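Local structure of alpha-rhamnosidase (Dictyoglomus thermophilum, 6I60) at residues A[484-489]-A[514-519]; A[116-121]-A[127-132]; A[740-745]-A[772-777]; A[134-139]-A[189-194]. The protein probably hydrolyses terminal, non-reducing alpha-L-rhamnose residues from alpha-L-rhamnosides, including natural flavonoid glycosides. All coordinates share one frame; numbering follows the deposited sequence.

Contact 1: residues A[484-489]-A[514-519]; sequences WGQLSN and AEEAIF
Gln486 meets Glu516 and Ala517 where two helices, 473-488 and 514-520, face each other in the six-hairpin glycosidase domain, whose family fold is an (alpha/alpha)6 barrel. The backbones stay apart, the nearest pair being Gln486 CA and Ala517 CA at 6.9 Å, and the side chains fill the interval. Gln486 and Glu516 pass alongside each other from opposite directions, with their amide and carboxylate planes only 22° apart. The glutamine leaves its helix with CG anti to the backbone N and then bends at chi2 (63°), which lays the flat amide beside the glutamate instead of driving it straight at the facing helix. Glu516 is bent at chi2 as well, and the fold-back brings OE1 within 3.4 Å of Gln486 CG while OE2 lies 3.7 Å from Gln486 CD. One carboxylate thus borders both the aliphatic stem and the amide end of the same neighbour. An alanine in place of Gln486 would remove everything beyond CB, and is likely to open a gap over the Ala517 methyl and leave the Glu516 carboxylate freer to turn. Around the pair, Phe521 and Ile821 also touch Gln486, Asp827 of helix 826-835 touches Glu516, and all three residues of the contact are buried. Beneath the amide, the methyl of Ala517 closes the arrangement, its CB 3.8 Å from Gln486 CD.

Contact 2: residues A[116-121]-A[127-132]; sequences KVRWWD and SPFSVV
Strand residues 116-119 and the irregular chain of 127-132 run nearly antiparallel, 164° apart end to end, and are joined at Val117 and Ser130 by two bonds: Ser130 N gives to Val117 O at 3.1 Å, while Val117 N gives to the side-chain oxygen Ser130 OG, also at 3.1 Å. A hydroxyl therefore stands where a regular strand would offer its carbonyl. Ser130 OG gets there by sitting between its own backbone N and carbonyl carbon (chi1 76°). A further, weak bond from Ser127 N to Trp119 O continues the pairing. The main side-chain feature is Phe129, clamped between two cationic residues. Lys116 crosses the ring at about a right angle and places NZ over one face, 3.6 Å from the Phe129 centroid, a cation-pi contact that its CE backs with a CH-pi contact. Over the opposite face lies Arg118, whose CG is 3.5 Å from the Phe129 centroid; farther out, its guanidinium is inclined 36° to the ring. Both charges have partners beyond the segments, Lys116 NZ with Ile80 O and Arg118 NH1 with Glu126. In this N-terminal immunoglobulin domain, strand 112-120 is hydrogen-bonded along its other edge to strand 68-74, whose Ile72 touches Phe129, and the chain of 127-132 leads directly into strand 133-137, which flanks strand 112-120 in the sheet.

Contact 3: residues A[740-745]-A[772-777]; sequences DVLKTL and TSYGYD
Beside the packing of Leu742 against Tyr774 and Tyr776, the hydroxyl oxygen Thr772 OG1 is gripped twice, bonding to Phe768 O one turn back in its own helix and to the indole NE1 of Trp829. Its helix, 761-773, ends at once in a Schellman motif: Tyr776 N turns back to Leu771 O, and Gly775, with its positive phi of 77°, is the C-prime residue. Tyr776 then occupies the N-cap position of helix 777-784. This tight corner points both tyrosines at helix 738-750, from which Leu742 reaches across. With CG anti to the backbone N (chi1 164°), the leucine directs its forked end at the corner and divides its methyls between the two aromatic residues. CD1 lies 3.9 Å from Tyr774 CB and about as far from the start of that ring, the two side chains sliding past each other in opposite directions. CD2 comes to 3.7 Å from Tyr776 CE2, at a slant. Tyr774 also touches Val738 and Tyr776 touches Leu746, so both lie along the same helix; the far end of Tyr774 makes a weak bond from OH to Leu728 O. What crosses between the segments is carbon against carbon, so the fit depends on shape and burial rather than on direction.

Contact 4: residues A[134-139]-A[189-194]; sequences TFETGL and IKRARV
Glu136 is held by two arginines of the facing strand, one carboxylate shared between two guanidinium groups. Arg193 comes from the opposite direction and meets it edge on. Its NH2 donates to Glu136 OE1 at 2.6 Å with an angle of 157°, in the guanidinium plane and on the syn lone pair, and its NE makes a weak bond to Glu136 OE2. Arg191 crosses obliquely, its NH1 forming a salt bridge with Glu136 OE2 at 2.8 Å; here too the oxygen lies at the guanidinium edge, but the carboxylate is turned 63° from that plane. Arg191 also lays its CD over one face of the Arg193 guanidinium, 3.9 Å above the plane and toward its rim. This network joins two beta domains, strand 133-137 of the N-terminal immunoglobulin domain and strand 189-199 of the alpha-L-rhamnosidase N-terminal domain. A leucine in place of Arg193 would probably leave Glu136 OE1 without its charged mate and deprive Asp233 of a salt-bridge partner. In the second shell, Arg193 NH1 is fixed by Ala192 O at 3.0 Å and by Asp233, which together pin the guanidinium's rotation. Arg191 is held by Cys110 O at NH2 and by Glu272 at NE, and sits in a classic beta bulge where it and Lys190 both face Glu272. Behind Glu136, backbone bonds to Gly45 and Val46 tie its strand to strand 44-46.

Contacts 2 and 4 adjoin in the sequence and share a sheet, since strands 112-120 and 133-137 are neighbours in it; their centres are 26 Å apart, one within the immunoglobulin domain and the other at its junction with the next domain. Contacts 1 and 3 both belong to the six-hairpin domain, with centres 28 Å apart and nearest atoms about 11 Å. Contact 1 is the central one, about 6 Å from the centre of the chain, whereas the centres of contacts 3 and 4 lie 58 Å apart on opposite sides of it. The pocket of Tyr656, Glu659 and Leu660 that holds a bound 2-(2-ethoxyethoxy)ethanol falls in the same domain as contacts 1 and 3.

Contact 1: residues A[484-489]-A[514-519]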
loop_
_atom_site.group_PDB
_atom_site.type_symbol
_atom_site.label_atom_id
_atom_site.label_comp_id
_atom_site.label_asym_id
_atom_site.label_seq_id
_atom_site.Cartn_x
_atom_site.Cartn_y
_atom_site.Cartn_z
ATOM N N TRP A 484 -5.655 10.677 1.583
ATOM C CA TRP A 484 -6.009 10.665 0.167
ATOM C C TRP A 484 -4.781 10.514 -0.717
ATOM O O TRP A 484 -4.861 9.897 -1.786
ATOM C CB TRP A 484 -6.766 11.940 -0.200
ATOM C CG TRP A 484 -8.205 11.919 0.197
ATOM C CD1 TRP A 484 -8.723 12.254 1.413
ATOM C CD2 TRP A 484 -9.316 11.539 -0.623
ATOM N NE1 TRP A 484 -10.088 12.106 1.402
ATOM C CE2 TRP A 484 -10.478 11.670 0.163
ATOM C CE3 TRP A 484 -9.443 11.101 -1.945
ATOM C CZ2 TRP A 484 -11.749 11.381 -0.329
ATOM C CZ3 TRP A 484 -10.705 10.813 -2.430
ATOM C CH2 TRP A 484 -11.841 10.955 -1.625
ATOM N N GLY A 485 -3.642 11.065 -0.294
ATOM C CA GLY A 485 -2.440 10.960 -1.104
ATOM C C GLY A 485 -1.880 9.552 -1.140
ATOM O O GLY A 485 -1.411 9.087 -2.184
ATOM N N GLN A 486 -1.917 8.852 -0.005
ATOM C CA GLN A 486 -1.427 7.479 0.035
ATOM C C GLN A 486 -2.299 6.566 -0.818
ATOM O O GLN A 486 -1.789 5.783 -1.629
ATOM C CB GLN A 486 -1.369 6.981 1.480
ATOM C CG GLN A 486 -0.864 5.555 1.626
ATOM C CD GLN A 486 0.567 5.393 1.151
ATOM O OE1 GLN A 486 1.512 5.665 1.891
ATOM N NE2 GLN A 486 0.733 4.950 -0.091
ATOM N N LEU A 487 -3.621 6.658 -0.649
ATOM C CA LEU A 487 -4.530 5.859 -1.464
ATOM C C LEU A 487 -4.387 6.201 -2.940
ATOM O O LEU A 487 -4.471 5.318 -3.802
ATOM C CB LEU A 487 -5.970 6.070 -0.999
ATOM C CG LEU A 487 -6.295 5.567 0.407
ATOM C CD1 LEU A 487 -7.799 5.552 0.651
ATOM C CD2 LEU A 487 -5.698 4.186 0.615
ATOM N N SER A 488 -4.161 7.480 -3.253
ATOM C CA SER A 488 -3.926 7.884 -4.632
ATOM C C SER A 488 -2.692 7.222 -5.226
ATOM O O SER A 488 -2.592 7.108 -6.452
ATOM C CB SER A 488 -3.782 9.403 -4.715
ATOM O OG SER A 488 -5.052 10.026 -4.730
ATOM N N ASN A 489 -1.755 6.781 -4.388
ATOM C CA ASN A 489 -0.509 6.182 -4.843
ATOM C C ASN A 489 -0.429 4.698 -4.502
ATOM O O ASN A 489 0.651 4.179 -4.208
ATOM C CB ASN A 489 0.684 6.931 -4.255
ATOM C CG ASN A 489 0.988 8.205 -5.007
ATOM O OD1 ASN A 489 1.276 8.179 -6.204
ATOM N ND2 ASN A 489 0.921 9.334 -4.310
ATOM N N ALA A 514 6.107 4.082 4.263
ATOM C CA ALA A 514 5.599 2.753 4.589
ATOM C C ALA A 514 5.024 2.706 6.000
ATOM O O ALA A 514 4.024 2.024 6.244
ATOM C CB ALA A 514 6.705 1.711 4.420
ATOM N N GLU A 515 5.642 3.425 6.941
ATOM C CA GLU A 515 5.136 3.430 8.310
ATOM C C GLU A 515 3.789 4.134 8.410
ATOM O O GLU A 515 2.935 3.727 9.207
ATOM C CB GLU A 515 6.152 4.088 9.244
ATOM C CG GLU A 515 5.822 3.950 10.722
ATOM C CD GLU A 515 6.928 4.475 11.619
ATOM O OE1 GLU A 515 7.412 5.599 11.375
ATOM O OE2 GLU A 515 7.312 3.761 12.569
ATOM N N GLU A 516 3.577 5.182 7.610
ATOM C CA GLU A 516 2.295 5.879 7.639
ATOM C C GLU A 516 1.177 5.000 7.093
ATOM O O GLU A 516 0.093 4.927 7.684
ATOM C CB GLU A 516 2.392 7.182 6.844
ATOM C CG GLU A 516 1.054 7.721 6.360
ATOM C CD GLU A 516 0.728 7.286 4.943
ATOM O OE1 GLU A 516 -0.393 6.782 4.719
ATOM O OE2 GLU A 516 1.593 7.441 4.057
ATOM N N ALA A 517 1.425 4.324 5.969
ATOM C CA ALA A 517 0.394 3.492 5.355
ATOM C C ALA A 517 -0.004 2.339 6.267
ATOM O O ALA A 517 -1.180 1.956 6.323
ATOM C CB ALA A 517 0.885 2.967 4.006
ATOM N N ILE A 518 0.962 1.774 6.991
ATOM C CA ILE A 518 0.658 0.686 7.915
ATOM C C ILE A 518 -0.254 1.180 9.031
ATOM O O ILE A 518 -1.209 0.497 9.421
ATOM C CB ILE A 518 1.962 0.077 8.461
ATOM C CG1 ILE A 518 2.619 -0.802 7.396
ATOM C CG2 ILE A 518 1.700 -0.727 9.721
ATOM C CD1 ILE A 518 4.011 -1.264 7.767
ATOM N N PHE A 519 0.012 2.382 9.550
ATOM C CA PHE A 519 -0.827 2.935 10.609
ATOM C C PHE A 519 -2.240 3.225 10.124
ATOM O O PHE A 519 -3.197 3.095 10.895
ATOM C CB PHE A 519 -0.199 4.210 11.171
ATOM C CG PHE A 519 0.560 3.999 12.448
ATOM C CD1 PHE A 519 1.943 3.919 12.442
ATOM C CD2 PHE A 519 -0.110 3.872 13.654
ATOM C CE1 PHE A 519 2.644 3.720 13.614
ATOM C CE2 PHE A 519 0.585 3.673 14.831
ATOM C CZ PHE A 519 1.965 3.596 14.811
#

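Contact 2: residues A[116-121]-A[127-132]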
loop_
_atom_site.group_PDB
_atom_site.type_symbol
_atom_site.label_atom_id
_atom_site.label_comp_id
_atom_site.label_asym_id
_atom_site.label_seq_id
_atom_site.Cartn_x
_atom_site.Cartn_y
_atom_site.Cartn_z
ATOM N N LYS A 116 -10.508 -24.785 11.559
ATOM C CA LYS A 116 -10.906 -24.139 12.800
ATOM C C LYS A 116 -9.689 -24.042 13.712
ATOM O O LYS A 116 -8.617 -24.570 13.406
ATOM C CB LYS A 116 -12.038 -24.907 13.493
ATOM C CG LYS A 116 -12.822 -25.831 12.577
ATOM C CD LYS A 116 -13.547 -26.911 13.366
ATOM C CE LYS A 116 -12.582 -27.980 13.855
ATOM N NZ LYS A 116 -13.283 -29.056 14.612
ATOM N N VAL A 117 -9.853 -23.364 14.846
ATOM C CA VAL A 117 -8.740 -23.201 15.778
ATOM C C VAL A 117 -9.295 -22.987 17.179
ATOM O O VAL A 117 -10.336 -22.350 17.363
ATOM C CB VAL A 117 -7.805 -22.047 15.338
ATOM C CG1 VAL A 117 -8.493 -20.704 15.471
ATOM C CG2 VAL A 117 -6.510 -22.067 16.135
ATOM N N ARG A 118 -8.600 -23.550 18.164
ATOM C CA ARG A 118 -8.844 -23.304 19.577
ATOM C C ARG A 118 -7.630 -22.617 20.186
ATOM O O ARG A 118 -6.525 -22.662 19.640
ATOM C CB ARG A 118 -9.128 -24.604 20.338
ATOM C CG ARG A 118 -10.332 -25.381 19.847
ATOM C CD ARG A 118 -10.612 -26.588 20.736
ATOM N NE ARG A 118 -9.421 -27.405 20.962
ATOM C CZ ARG A 118 -9.436 -28.727 21.100
ATOM N NH1 ARG A 118 -10.583 -29.388 21.038
ATOM N NH2 ARG A 118 -8.306 -29.388 21.308
ATOM N N TRP A 119 -7.843 -21.985 21.336
ATOM C CA TRP A 119 -6.765 -21.309 22.039
ATOM C C TRP A 119 -6.918 -21.533 23.535
ATOM O O TRP A 119 -8.028 -21.686 24.048
ATOM C CB TRP A 119 -6.734 -19.806 21.721
ATOM C CG TRP A 119 -7.807 -19.012 22.405
ATOM C CD1 TRP A 119 -9.149 -19.077 22.172
ATOM C CD2 TRP A 119 -7.624 -18.024 23.429
ATOM N NE1 TRP A 119 -9.816 -18.195 22.990
ATOM C CE2 TRP A 119 -8.902 -17.535 23.769
ATOM C CE3 TRP A 119 -6.506 -17.506 24.090
ATOM C CZ2 TRP A 119 -9.092 -16.554 24.741
ATOM C CZ3 TRP A 119 -6.696 -16.533 25.055
ATOM C CH2 TRP A 119 -7.980 -16.067 25.371
ATOM N N TRP A 120 -5.784 -21.565 24.224
ATOM C CA TRP A 120 -5.740 -21.712 25.671
ATOM C C TRP A 120 -5.341 -20.378 26.285
ATOM O O TRP A 120 -4.350 -19.769 25.868
ATOM C CB TRP A 120 -4.757 -22.810 26.081
ATOM C CG TRP A 120 -5.295 -24.203 25.910
ATOM C CD1 TRP A 120 -5.758 -25.028 26.893
ATOM C CD2 TRP A 120 -5.422 -24.932 24.682
ATOM N NE1 TRP A 120 -6.167 -26.225 26.354
ATOM C CE2 TRP A 120 -5.970 -26.192 24.999
ATOM C CE3 TRP A 120 -5.124 -24.644 23.346
ATOM C CZ2 TRP A 120 -6.227 -27.161 24.030
ATOM C CZ3 TRP A 120 -5.381 -25.609 22.385
ATOM C CH2 TRP A 120 -5.926 -26.850 22.732
ATOM N N ASP A 121 -6.113 -19.926 27.268
ATOM C CA ASP A 121 -5.889 -18.621 27.872
ATOM C C ASP A 121 -4.757 -18.712 28.896
ATOM O O ASP A 121 -4.005 -19.690 28.947
ATOM C CB ASP A 121 -7.186 -18.098 28.482
ATOM C CG ASP A 121 -7.668 -18.941 29.640
ATOM O OD1 ASP A 121 -7.136 -20.055 29.832
ATOM O OD2 ASP A 121 -8.582 -18.490 30.361
ATOM N N SER A 127 -10.719 -23.299 25.100
ATOM C CA SER A 127 -11.771 -22.562 24.421
ATOM C C SER A 127 -12.450 -23.434 23.370
ATOM O O SER A 127 -11.839 -24.366 22.840
ATOM C CB SER A 127 -11.202 -21.310 23.747
ATOM O OG SER A 127 -11.899 -21.006 22.550
ATOM N N PRO A 128 -13.716 -23.160 23.057
ATOM C CA PRO A 128 -14.392 -23.902 21.987
ATOM C C PRO A 128 -13.739 -23.646 20.638
ATOM O O PRO A 128 -12.951 -22.717 20.450
ATOM C CB PRO A 128 -15.828 -23.368 22.025
ATOM C CG PRO A 128 -15.982 -22.768 23.381
ATOM C CD PRO A 128 -14.632 -22.238 23.751
ATOM N N PHE A 129 -14.079 -24.504 19.681
ATOM C CA PHE A 129 -13.541 -24.369 18.337
ATOM C C PHE A 129 -14.143 -23.156 17.640
ATOM O O PHE A 129 -15.291 -22.777 17.879
ATOM C CB PHE A 129 -13.815 -25.632 17.520
ATOM C CG PHE A 129 -12.645 -26.572 17.442
ATOM C CD1 PHE A 129 -11.508 -26.229 16.728
ATOM C CD2 PHE A 129 -12.682 -27.800 18.081
ATOM C CE1 PHE A 129 -10.431 -27.091 16.657
ATOM C CE2 PHE A 129 -11.609 -28.668 18.011
ATOM C CZ PHE A 129 -10.482 -28.313 17.299
ATOM N N SER A 130 -13.343 -22.538 16.776
ATOM C CA SER A 130 -13.815 -21.405 16.001
ATOM C C SER A 130 -14.790 -21.868 14.922
ATOM O O SER A 130 -14.944 -23.062 14.648
ATOM C CB SER A 130 -12.640 -20.671 15.362
ATOM O OG SER A 130 -12.147 -21.396 14.249
ATOM N N VAL A 131 -15.462 -20.898 14.303
ATOM C CA VAL A 131 -16.339 -21.203 13.183
ATOM C C VAL A 131 -15.497 -21.665 12.002
ATOM O O VAL A 131 -14.430 -21.103 11.718
ATOM C CB VAL A 131 -17.200 -19.979 12.828
ATOM C CG1 VAL A 131 -17.714 -20.070 11.400
ATOM C CG2 VAL A 131 -18.359 -19.850 13.807
ATOM N N VAL A 132 -15.963 -22.714 11.321
ATOM C CA VAL A 132 -15.207 -23.303 10.220
ATOM C C VAL A 132 -14.979 -22.255 9.140
ATOM O O VAL A 132 -15.931 -21.700 8.578
ATOM C CB VAL A 132 -15.938 -24.529 9.664
ATOM C CG1 VAL A 132 -15.280 -25.004 8.378
ATOM C CG2 VAL A 132 -15.964 -25.640 10.703
#

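Contact 3: residues A[740-745]-A[772-777]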
loop_
_atom_site.group_PDB
_atom_site.type_symbol
_atom_site.label_atom_id
_atom_site.label_comp_id
_atom_site.label_asym_id
_atom_site.label_seq_id
_atom_site.Cartn_x
_atom_site.Cartn_y
_atom_site.Cartn_z
ATOM N N ASP A 740 25.986 18.853 22.282
ATOM C CA ASP A 740 26.414 19.954 21.427
ATOM C C ASP A 740 25.873 19.805 20.010
ATOM O O ASP A 740 25.502 20.800 19.377
ATOM C CB ASP A 740 27.939 20.042 21.419
ATOM C CG ASP A 740 28.528 19.997 22.817
ATOM O OD1 ASP A 740 28.817 21.078 23.377
ATOM O OD2 ASP A 740 28.695 18.881 23.359
ATOM N N VAL A 741 25.817 18.575 19.498
ATOM C CA VAL A 741 25.268 18.353 18.164
ATOM C C VAL A 741 23.767 18.618 18.153
ATOM O O VAL A 741 23.238 19.238 17.222
ATOM C CB VAL A 741 25.599 16.927 17.688
ATOM C CG1 VAL A 741 24.801 16.576 16.440
ATOM C CG2 VAL A 741 27.092 16.793 17.429
ATOM N N LEU A 742 23.059 18.161 19.188
ATOM C CA LEU A 742 21.623 18.405 19.266
ATOM C C LEU A 742 21.315 19.894 19.361
ATOM O O LEU A 742 20.305 20.353 18.814
ATOM C CB LEU A 742 21.031 17.655 20.460
ATOM C CG LEU A 742 19.639 18.057 20.944
ATOM C CD1 LEU A 742 18.568 17.319 20.156
ATOM C CD2 LEU A 742 19.496 17.790 22.434
ATOM N N LYS A 743 22.175 20.663 20.037
ATOM C CA LYS A 743 21.950 22.101 20.148
ATOM C C LYS A 743 22.104 22.791 18.799
ATOM O O LYS A 743 21.353 23.721 18.483
ATOM C CB LYS A 743 22.903 22.709 21.176
ATOM C CG LYS A 743 22.539 24.130 21.597
ATOM C CD LYS A 743 21.039 24.272 21.838
ATOM C CE LYS A 743 20.667 25.688 22.255
ATOM N NZ LYS A 743 19.221 25.979 22.021
ATOM N N THR A 744 23.078 22.355 17.994
ATOM C CA THR A 744 23.225 22.907 16.650
ATOM C C THR A 744 21.966 22.671 15.827
ATOM O O THR A 744 21.567 23.525 15.025
ATOM C CB THR A 744 24.443 22.292 15.958
ATOM O OG1 THR A 744 25.559 22.298 16.857
ATOM C CG2 THR A 744 24.806 23.079 14.706
ATOM N N LEU A 745 21.318 21.521 16.021
ATOM C CA LEU A 745 20.072 21.247 15.317
ATOM C C LEU A 745 18.952 22.162 15.800
ATOM O O LEU A 745 18.190 22.703 14.988
ATOM C CB LEU A 745 19.687 19.778 15.498
ATOM C CG LEU A 745 18.296 19.374 15.010
ATOM C CD1 LEU A 745 18.168 19.625 13.516
ATOM C CD2 LEU A 745 18.018 17.922 15.342
ATOM N N THR A 772 11.586 14.614 19.432
ATOM C CA THR A 772 10.720 14.033 20.451
ATOM C C THR A 772 11.503 13.125 21.392
ATOM O O THR A 772 11.256 13.116 22.604
ATOM C CB THR A 772 9.577 13.264 19.790
ATOM O OG1 THR A 772 8.916 14.112 18.842
ATOM C CG2 THR A 772 8.573 12.798 20.835
ATOM N N SER A 773 12.459 12.362 20.855
ATOM C CA SER A 773 13.221 11.435 21.684
ATOM C C SER A 773 14.108 12.168 22.682
ATOM O O SER A 773 14.338 11.666 23.789
ATOM C CB SER A 773 14.067 10.514 20.807
ATOM O OG SER A 773 13.253 9.732 19.953
ATOM N N TYR A 774 14.611 13.346 22.317
ATOM C CA TYR A 774 15.508 14.107 23.174
ATOM C C TYR A 774 14.774 15.152 24.006
ATOM O O TYR A 774 15.396 16.110 24.479
ATOM C CB TYR A 774 16.607 14.757 22.333
ATOM C CG TYR A 774 17.623 13.765 21.804
ATOM C CD1 TYR A 774 17.505 13.234 20.526
ATOM C CD2 TYR A 774 18.694 13.352 22.585
ATOM C CE1 TYR A 774 18.427 12.327 20.039
ATOM C CE2 TYR A 774 19.623 12.444 22.106
ATOM C CZ TYR A 774 19.485 11.936 20.832
ATOM O OH TYR A 774 20.405 11.033 20.349
ATOM N N GLY A 775 13.468 14.985 24.198
ATOM C CA GLY A 775 12.724 15.853 25.089
ATOM C C GLY A 775 12.392 17.221 24.542
ATOM O O GLY A 775 12.228 18.166 25.320
ATOM N N TYR A 776 12.276 17.359 23.224
ATOM C CA TYR A 776 11.960 18.637 22.590
ATOM C C TYR A 776 10.755 18.491 21.670
ATOM O O TYR A 776 10.776 18.889 20.502
ATOM C CB TYR A 776 13.166 19.179 21.830
ATOM C CG TYR A 776 14.269 19.689 22.729
ATOM C CD1 TYR A 776 14.160 20.921 23.364
ATOM C CD2 TYR A 776 15.417 18.937 22.948
ATOM C CE1 TYR A 776 15.164 21.391 24.188
ATOM C CE2 TYR A 776 16.427 19.398 23.771
ATOM C CZ TYR A 776 16.296 20.626 24.389
ATOM O OH TYR A 776 17.297 21.092 25.209
ATOM N N ASP A 777 9.672 17.915 22.199
ATOM C CA ASP A 777 8.456 17.752 21.411
ATOM C C ASP A 777 7.757 19.079 21.142
ATOM O O ASP A 777 6.977 19.170 20.188
ATOM C CB ASP A 777 7.498 16.785 22.110
ATOM C CG ASP A 777 7.367 17.059 23.601
ATOM O OD1 ASP A 777 7.913 18.078 24.077
ATOM O OD2 ASP A 777 6.712 16.253 24.300
#

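Contact 4: residues A[134-139]-A[189-194]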
loop_
_atom_site.group_PDB
_atom_site.type_symbol
_atom_site.label_atom_id
_atom_site.label_comp_id
_atom_site.label_asym_id
_atom_site.label_seq_id
_atom_site.Cartn_x
_atom_site.Cartn_y
_atom_site.Cartn_z
ATOM N N THR A 134 -12.486 -21.218 5.502
ATOM C CA THR A 134 -12.255 -21.874 4.224
ATOM C C THR A 134 -11.169 -21.134 3.458
ATOM O O THR A 134 -11.135 -19.902 3.458
ATOM C CB THR A 134 -13.551 -21.926 3.401
ATOM O OG1 THR A 134 -14.393 -22.974 3.900
ATOM C CG2 THR A 134 -13.267 -22.167 1.925
ATOM N N PHE A 135 -10.276 -21.891 2.824
ATOM C CA PHE A 135 -9.356 -21.333 1.843
ATOM C C PHE A 135 -9.274 -22.285 0.661
ATOM O O PHE A 135 -9.141 -23.498 0.846
ATOM C CB PHE A 135 -7.964 -21.077 2.444
ATOM C CG PHE A 135 -7.260 -22.314 2.929
ATOM C CD1 PHE A 135 -7.518 -22.825 4.190
ATOM C CD2 PHE A 135 -6.318 -22.948 2.134
ATOM C CE1 PHE A 135 -6.863 -23.955 4.642
ATOM C CE2 PHE A 135 -5.660 -24.079 2.580
ATOM C CZ PHE A 135 -5.932 -24.581 3.835
ATOM N N GLU A 136 -9.379 -21.737 -0.547
ATOM C CA GLU A 136 -9.362 -22.519 -1.776
ATOM C C GLU A 136 -8.051 -22.287 -2.515
ATOM O O GLU A 136 -7.624 -21.141 -2.687
ATOM C CB GLU A 136 -10.541 -22.155 -2.681
ATOM C CG GLU A 136 -10.456 -22.762 -4.074
ATOM C CD GLU A 136 -11.780 -22.731 -4.812
ATOM O OE1 GLU A 136 -12.795 -22.331 -4.205
ATOM O OE2 GLU A 136 -11.805 -23.101 -6.006
ATOM N N THR A 137 -7.423 -23.373 -2.953
ATOM C CA THR A 137 -6.192 -23.272 -3.719
ATOM C C THR A 137 -6.505 -23.008 -5.185
ATOM O O THR A 137 -7.500 -23.505 -5.723
ATOM C CB THR A 137 -5.364 -24.550 -3.577
ATOM O OG1 THR A 137 -6.192 -25.689 -3.835
ATOM C CG2 THR A 137 -4.790 -24.659 -2.173
ATOM N N GLY A 138 -5.634 -22.251 -5.827
ATOM C CA GLY A 138 -5.773 -21.925 -7.220
ATOM C C GLY A 138 -5.225 -23.038 -8.072
ATOM O O GLY A 138 -5.447 -24.192 -7.789
ATOM N N LEU A 139 -4.440 -22.696 -9.087
ATOM C CA LEU A 139 -3.869 -23.690 -9.983
ATOM C C LEU A 139 -2.632 -24.304 -9.429
ATOM O O LEU A 139 -2.181 -25.290 -9.942
ATOM C CB LEU A 139 -3.570 -23.121 -11.345
ATOM C CG LEU A 139 -4.797 -23.134 -12.228
ATOM C CD1 LEU A 139 -4.419 -23.386 -13.655
ATOM C CD2 LEU A 139 -5.732 -24.214 -11.778
ATOM N N ILE A 189 -24.125 -28.325 -12.631
ATOM C CA ILE A 189 -22.801 -28.040 -12.100
ATOM C C ILE A 189 -22.815 -28.120 -10.577
ATOM O O ILE A 189 -23.844 -27.945 -9.919
ATOM C CB ILE A 189 -22.312 -26.661 -12.577
ATOM C CG1 ILE A 189 -23.350 -25.594 -12.235
ATOM C CG2 ILE A 189 -22.041 -26.670 -14.072
ATOM C CD1 ILE A 189 -22.749 -24.262 -11.904
ATOM N N LYS A 190 -21.640 -28.393 -10.016
ATOM C CA LYS A 190 -21.397 -28.289 -8.584
ATOM C C LYS A 190 -20.645 -27.017 -8.221
ATOM O O LYS A 190 -20.973 -26.368 -7.224
ATOM C CB LYS A 190 -20.614 -29.510 -8.092
ATOM C CG LYS A 190 -20.572 -29.665 -6.580
ATOM C CD LYS A 190 -20.232 -31.093 -6.182
ATOM C CE LYS A 190 -18.728 -31.299 -6.092
ATOM N NZ LYS A 190 -18.352 -32.740 -6.165
ATOM N N ARG A 191 -19.649 -26.645 -9.023
ATOM C CA ARG A 191 -18.904 -25.408 -8.839
ATOM C C ARG A 191 -18.202 -25.076 -10.147
ATOM O O ARG A 191 -17.995 -25.944 -10.998
ATOM C CB ARG A 191 -17.890 -25.521 -7.695
ATOM C CG ARG A 191 -16.641 -26.301 -8.061
ATOM C CD ARG A 191 -15.508 -26.021 -7.093
ATOM N NE ARG A 191 -14.521 -27.097 -7.092
ATOM C CZ ARG A 191 -13.227 -26.925 -6.848
ATOM N NH1 ARG A 191 -12.755 -25.715 -6.583
ATOM N NH2 ARG A 191 -12.404 -27.964 -6.870
ATOM N N ALA A 192 -17.843 -23.802 -10.298
ATOM C CA ALA A 192 -17.153 -23.336 -11.491
ATOM C C ALA A 192 -16.079 -22.336 -11.099
ATOM O O ALA A 192 -16.306 -21.469 -10.252
ATOM C CB ALA A 192 -18.123 -22.698 -12.494
ATOM N N ARG A 193 -14.910 -22.464 -11.720
ATOM C CA ARG A 193 -13.786 -21.579 -11.463
ATOM C C ARG A 193 -13.183 -21.125 -12.784
ATOM O O ARG A 193 -13.250 -21.831 -13.794
ATOM C CB ARG A 193 -12.715 -22.261 -10.608
ATOM C CG ARG A 193 -13.178 -22.617 -9.208
ATOM C CD ARG A 193 -13.531 -21.372 -8.416
ATOM N NE ARG A 193 -13.796 -21.677 -7.014
ATOM C CZ ARG A 193 -14.996 -21.978 -6.531
ATOM N NH1 ARG A 193 -16.047 -22.012 -7.339
ATOM N NH2 ARG A 193 -15.146 -22.242 -5.240
ATOM N N VAL A 194 -12.587 -19.935 -12.761
ATOM C CA VAL A 194 -12.035 -19.300 -13.952
ATOM C C VAL A 194 -10.696 -18.685 -13.570
ATOM O O VAL A 194 -10.634 -17.841 -12.671
ATOM C CB VAL A 194 -12.988 -18.235 -14.524
ATOM C CG1 VAL A 194 -12.223 -17.165 -15.267
ATOM C CG2 VAL A 194 -14.008 -18.881 -15.442
#